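Local coordinates for protein p-nitrophenyl phosphatase (Pho2) (Archaeoglobus fulgidus, PDB 3QGM) that probably acts as a metal-dependent phosphatase of the haloacid dehalogenase superfamily, at residues 80-85 with 106-111; 121-126 with 147-152. All coordinates share one frame; numbering follows the deposited sequence. Where two conformers were deposited one is given.

Helix-on-sheet layering is illustrated here by two contacts whose centres lie about 13 Å apart. Contact 2 pairs neighbouring strands of a five-stranded parallel sheet, and contact 1 lies against it, where helix 76-87 meets the end of helix 99-107. Ile-84 belongs to both: it faces Leu-110 in contact 1, while its CD1 lies 3.5 Å from Val-122 CG2 and also touches Ile-148. One turn earlier, Thr-80 OG1 reaches within 3.4 Å of Thr-150 CA. Neither contact is at the calcium site of Asp-14, Asp-16 and Asp-212, which is built on the separate six-stranded sheet; the five-stranded one is consistent with a HAD cap domain.

Contact 1. Residues 80-85 with 106-111; sequences TARFIA and RLAGLE
Ala-81, Ala-85 and Ala-108 show how small side chains let a helix and a chain turn come together. The methyl of Ala-108 faces helix 76-87 near two residues one turn apart, with its CB 3.8 Å from Ala-81 CB and 4.0 Å from Ala-85 CB. The backbones are correspondingly close, Arg-82 CA and Ala-108 CA being 5.8 Å apart.

Arg-82 lies along Ala-108. Its CB starts away from the turn, but the chain bends at chi2 (-66°) and brings the guanidinium back, one face packed on Ala-108, whose CA is 4.0 Å from the plane and over its centre. NH2 of Arg-82 lies 3.7 Å from Leu-107 O, obliquely and without a hydrogen bond.

On the other side Leu-110 splits its two methyls. CD1 sits 3.6 Å from Ala-81 O and against Ile-84 CB, while CD2 lies 3.9 Å from Ala-85 CA. Ile-84 and Leu-110 cross at about a right angle; with chi1 of Ile-84 at -60°, CG1 lies beside the backbone N and CG2 anti to it, and it is CG2 that touches both methyls.

The turn is a Schellman motif ending helix 99-107: Gly-109, with positive phi, is its C-prime residue, Gly-109 N bonds Arg-106 O at 2.9 Å, and Leu-110 N bonds Leu-105 O. Leu-110 also packs on Leu-105, the apolar clasp across the helix end that accompanies this motif, before the chain enters strand 111-112, an outermost strand of the five-stranded parallel sheet of this alpha/beta domain.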
loop_
_atom_site.group_PDB
_atom_site.type_symbol
_atom_site.label_atom_id
_atom_site.label_comp_id
_atom_site.label_asym_id
_atom_site.label_seq_id
_atom_site.Cartn_x
_atom_site.Cartn_y
_atom_site.Cartn_z
ATOM N N THR A 80 13.870 -6.207 -16.326
ATOM C CA THR A 80 13.025 -7.096 -15.554
ATOM C C THR A 80 12.590 -8.280 -16.408
ATOM O O THR A 80 12.620 -9.438 -15.943
ATOM C CB THR A 80 11.780 -6.353 -15.012
ATOM O OG1 THR A 80 12.201 -5.382 -14.040
ATOM C CG2 THR A 80 10.780 -7.354 -14.410
ATOM N N ALA A 81 12.202 -7.971 -17.656
ATOM C CA ALA A 81 11.743 -8.971 -18.640
ATOM C C ALA A 81 12.852 -9.968 -18.961
ATOM O O ALA A 81 12.650 -11.176 -18.870
ATOM C CB ALA A 81 11.217 -8.284 -19.951
ATOM N N ARG A 82 14.048 -9.474 -19.253
ATOM C CA ARG A 82 15.184 -10.364 -19.538
ATOM C C ARG A 82 15.649 -11.202 -18.328
ATOM O O ARG A 82 16.007 -12.367 -18.491
ATOM C CB ARG A 82 16.366 -9.554 -20.075
ATOM C CG ARG A 82 16.043 -8.825 -21.344
ATOM C CD ARG A 82 15.754 -9.686 -22.550
ATOM N NE ARG A 82 15.072 -8.868 -23.572
ATOM C CZ ARG A 82 15.003 -9.140 -24.875
ATOM N NH1 ARG A 82 15.617 -10.226 -25.395
ATOM N NH2 ARG A 82 14.342 -8.291 -25.676
ATOM N N PHE A 83 15.624 -10.621 -17.134
ATOM C CA PHE A 83 15.871 -11.375 -15.913
ATOM C C PHE A 83 14.932 -12.610 -15.822
ATOM O O PHE A 83 15.345 -13.711 -15.534
ATOM C CB PHE A 83 15.729 -10.451 -14.672
ATOM C CG PHE A 83 15.952 -11.159 -13.376
ATOM C CD1 PHE A 83 17.205 -11.174 -12.784
ATOM C CD2 PHE A 83 14.926 -11.879 -12.781
ATOM C CE1 PHE A 83 17.428 -11.910 -11.589
ATOM C CE2 PHE A 83 15.119 -12.586 -11.601
ATOM C CZ PHE A 83 16.377 -12.619 -11.011
ATOM N N ILE A 84 13.649 -12.424 -16.062
ATOM C CA ILE A 84 12.729 -13.528 -15.972
ATOM C C ILE A 84 12.978 -14.594 -17.051
ATOM O O ILE A 84 12.955 -15.800 -16.783
ATOM C CB ILE A 84 11.289 -13.012 -16.008
ATOM C CG1 ILE A 84 11.091 -12.064 -14.808
ATOM C CG2 ILE A 84 10.324 -14.172 -16.000
ATOM C CD1 ILE A 84 9.703 -11.382 -14.659
ATOM N N ALA A 85 13.149 -14.116 -18.269
ATOM C CA ALA A 85 13.288 -14.952 -19.450
ATOM C C ALA A 85 14.515 -15.872 -19.332
ATOM O O ALA A 85 14.480 -17.060 -19.740
ATOM C CB ALA A 85 13.417 -14.052 -20.651
ATOM N N ARG A 106 6.717 -9.231 -23.454
ATOM C CA ARG A 106 6.464 -9.963 -24.701
ATOM C C ARG A 106 7.697 -10.026 -25.563
ATOM O O ARG A 106 8.026 -11.079 -26.104
ATOM C CB ARG A 106 5.311 -9.365 -25.509
ATOM C CG ARG A 106 3.965 -9.791 -25.007
ATOM C CD ARG A 106 2.941 -10.174 -26.146
ATOM N NE ARG A 106 1.641 -10.582 -25.579
ATOM C CZ ARG A 106 0.805 -9.710 -25.064
ATOM N NH1 ARG A 106 1.146 -8.441 -25.048
ATOM N NH2 ARG A 106 -0.362 -10.089 -24.569
ATOM N N LEU A 107 8.425 -8.927 -25.629
ATOM C CA LEU A 107 9.659 -8.912 -26.426
ATOM C C LEU A 107 10.710 -9.895 -25.930
ATOM O O LEU A 107 11.492 -10.393 -26.706
ATOM C CB LEU A 107 10.283 -7.517 -26.498
ATOM C CG LEU A 107 9.598 -6.455 -27.341
ATOM C CD1 LEU A 107 10.188 -5.093 -27.004
ATOM C CD2 LEU A 107 9.758 -6.721 -28.856
ATOM N N ALA A 108 10.714 -10.192 -24.635
ATOM C CA ALA A 108 11.630 -11.199 -24.094
ATOM C C ALA A 108 11.115 -12.623 -24.246
ATOM O O ALA A 108 11.725 -13.554 -23.717
ATOM C CB ALA A 108 11.967 -10.899 -22.638
ATOM N N GLY A 109 10.006 -12.818 -24.969
ATOM C CA GLY A 109 9.487 -14.194 -25.194
ATOM C C GLY A 109 8.556 -14.703 -24.085
ATOM O O GLY A 109 8.155 -15.856 -24.106
ATOM N N LEU A 110 8.211 -13.851 -23.111
ATOM C CA LEU A 110 7.316 -14.280 -22.029
ATOM C C LEU A 110 5.850 -14.313 -22.482
ATOM O O LEU A 110 5.469 -13.657 -23.434
ATOM C CB LEU A 110 7.478 -13.409 -20.785
ATOM C CG LEU A 110 8.934 -13.339 -20.270
ATOM C CD1 LEU A 110 9.177 -12.249 -19.192
ATOM C CD2 LEU A 110 9.463 -14.749 -19.842
ATOM N N GLU A 111 5.032 -15.077 -21.779
ATOM C CA GLU A 111 3.624 -15.223 -22.115
ATOM C C GLU A 111 2.764 -14.544 -21.059
ATOM O O GLU A 111 2.830 -14.920 -19.881
ATOM C CB GLU A 111 3.275 -16.714 -22.171
ATOM C CG GLU A 111 1.816 -17.017 -22.524
ATOM C CD GLU A 111 1.463 -18.517 -22.538
ATOM O OE1 GLU A 111 2.358 -19.370 -22.375
ATOM O OE2 GLU A 111 0.265 -18.841 -22.687
#

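Contact 2. Residues 121-126 with 147-152; sequences LVVGSN and YIATNP
Strands 121-123 and 147-149 run parallel, their axes approaching to 4.7 Å at an angle of 19°, with Ile-148 N bonding Leu-121 O and Ile-148 O accepting Val-123 N, both at 2.8 Å and nearly straight. They are the two strands of a beta-alpha-beta unit whose connection is helix 131-143. Past the strand end, Thr-150 N adds a third bond, 3.1 Å to Val-123 O.

Leu-121, Val-123, Tyr-147 and Ala-149 share one face of the sheet, where helix 167-177 covers Val-123, Tyr-147 and Ala-149, and Leu-121 meets Cys-141 of helix 131-143. Leu-121 and Tyr-147 lie side by side, and Leu-121 CD2 makes a CH-pi contact 4.2 Å from the ring centroid, offset toward the rim. Val-123 CG2 meets the same ring obliquely, 3.4 Å from Tyr-147 CE1.

Thr-150 holds OG1 between its backbone N and carbonyl carbon (chi1 52°), from where it donates a 2.8 Å hydrogen bond to Asn-151 OD1 in the carbonyl plane and is also hydrogen-bonded with Ser-50 OG. A valine in its place would probably leave Asn-151 OD1 without this donor and Ser-50 OG without its partner on Thr-150. Just beyond the end of the neighbouring strand, Gly-124 CA lies 3.5 Å from Thr-150 OG1.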
loop_
_atom_site.group_PDB
_atom_site.type_symbol
_atom_site.label_atom_id
_atom_site.label_comp_id
_atom_site.label_asym_id
_atom_site.label_seq_id
_atom_site.Cartn_x
_atom_site.Cartn_y
_atom_site.Cartn_z
ATOM N N LEU A 121 4.608 -13.070 -10.782
ATOM C CA LEU A 121 3.981 -11.799 -10.567
ATOM C C LEU A 121 5.018 -10.710 -10.817
ATOM O O LEU A 121 6.056 -10.694 -10.182
ATOM C CB LEU A 121 3.425 -11.727 -9.104
ATOM C CG LEU A 121 2.952 -10.363 -8.577
ATOM C CD1 LEU A 121 1.828 -9.774 -9.487
ATOM C CD2 LEU A 121 2.538 -10.471 -7.014
ATOM N N VAL A 122 4.716 -9.793 -11.729
ATOM C CA VAL A 122 5.595 -8.714 -12.125
ATOM C C VAL A 122 4.928 -7.375 -11.771
ATOM O O VAL A 122 3.883 -7.023 -12.290
ATOM C CB VAL A 122 5.922 -8.804 -13.637
ATOM C CG1 VAL A 122 6.945 -7.775 -14.050
ATOM C CG2 VAL A 122 6.426 -10.214 -13.959
ATOM N N VAL A 123 5.499 -6.685 -10.798
ATOM C CA VAL A 123 4.879 -5.494 -10.272
ATOM C C VAL A 123 5.616 -4.326 -10.871
ATOM O O VAL A 123 6.802 -4.221 -10.736
ATOM C CB VAL A 123 4.970 -5.488 -8.729
ATOM C CG1 VAL A 123 4.830 -4.084 -8.212
ATOM C CG2 VAL A 123 3.900 -6.429 -8.115
ATOM N N GLY A 124 4.914 -3.497 -11.613
ATOM C CA GLY A 124 5.414 -2.219 -12.079
ATOM C C GLY A 124 4.296 -1.186 -11.847
ATOM O O GLY A 124 3.117 -1.547 -11.738
ATOM N N SER A 125 4.682 0.086 -11.772
ATOM C CA SER A 125 3.739 1.163 -11.623
ATOM C C SER A 125 2.697 1.176 -12.719
ATOM O O SER A 125 3.000 0.797 -13.859
ATOM C CB SER A 125 4.458 2.496 -11.643
ATOM O OG SER A 125 3.596 3.462 -11.118
ATOM N N ASN A 126 1.492 1.618 -12.384
ATOM C CA ASN A 126 0.402 1.773 -13.359
ATOM C C ASN A 126 -0.525 2.942 -13.013
ATOM O O ASN A 126 -1.252 2.911 -11.979
ATOM C CB ASN A 126 -0.402 0.476 -13.396
ATOM C CG ASN A 126 -1.243 0.344 -14.631
ATOM O OD1 ASN A 126 -1.665 1.339 -15.209
ATOM N ND2 ASN A 126 -1.528 -0.890 -15.025
ATOM N N TYR A 147 7.883 -13.423 -7.347
ATOM C CA TYR A 147 7.390 -12.076 -7.305
ATOM C C TYR A 147 8.557 -11.137 -7.597
ATOM O O TYR A 147 9.491 -11.010 -6.816
ATOM C CB TYR A 147 6.716 -11.878 -5.930
ATOM C CG TYR A 147 6.359 -10.474 -5.493
ATOM C CD1 TYR A 147 6.307 -9.404 -6.385
ATOM C CD2 TYR A 147 6.028 -10.244 -4.170
ATOM C CE1 TYR A 147 5.977 -8.119 -5.947
ATOM C CE2 TYR A 147 5.703 -8.967 -3.712
ATOM C CZ TYR A 147 5.664 -7.910 -4.601
ATOM O OH TYR A 147 5.371 -6.662 -4.109
ATOM N N ILE A 148 8.492 -10.498 -8.760
ATOM C CA ILE A 148 9.494 -9.562 -9.182
ATOM C C ILE A 148 8.929 -8.142 -9.266
ATOM O O ILE A 148 7.823 -7.919 -9.778
ATOM C CB ILE A 148 10.022 -9.912 -10.589
ATOM C CG1 ILE A 148 10.209 -11.427 -10.710
ATOM C CG2 ILE A 148 11.352 -9.173 -10.805
ATOM C CD1 ILE A 148 11.385 -11.940 -9.933
ATOM N N ALA A 149 9.703 -7.185 -8.830
ATOM C CA ALA A 149 9.329 -5.780 -9.009
ATOM C C ALA A 149 10.371 -5.084 -9.896
ATOM O O ALA A 149 11.565 -5.335 -9.805
ATOM C CB ALA A 149 9.184 -5.070 -7.669
ATOM N N THR A 150 9.884 -4.212 -10.762
ATOM C CA THR A 150 10.711 -3.472 -11.681
ATOM C C THR A 150 11.661 -2.531 -10.960
ATOM O O THR A 150 12.850 -2.409 -11.307
ATOM C CB THR A 150 9.803 -2.669 -12.660
ATOM O OG1 THR A 150 8.853 -1.882 -11.911
ATOM C CG2 THR A 150 9.018 -3.611 -13.599
ATOM N N ASN A 151 11.143 -1.870 -9.939
ATOM C CA ASN A 151 11.905 -0.858 -9.229
ATOM C C ASN A 151 11.258 -0.596 -7.851
ATOM O O ASN A 151 10.062 -0.879 -7.690
ATOM C CB ASN A 151 11.951 0.450 -10.049
ATOM C CG ASN A 151 10.611 1.100 -10.197
ATOM O OD1 ASN A 151 9.696 0.521 -10.790
ATOM N ND2 ASN A 151 10.499 2.355 -9.746
ATOM N N PRO A 152 12.032 -0.081 -6.871
ATOM C CA PRO A 152 11.448 0.141 -5.531
ATOM C C PRO A 152 10.899 1.520 -5.236
ATOM O O PRO A 152 10.340 1.708 -4.151
ATOM C CB PRO A 152 12.609 -0.105 -4.582
ATOM C CG PRO A 152 13.886 0.237 -5.442
ATOM C CD PRO A 152 13.498 0.028 -6.891
#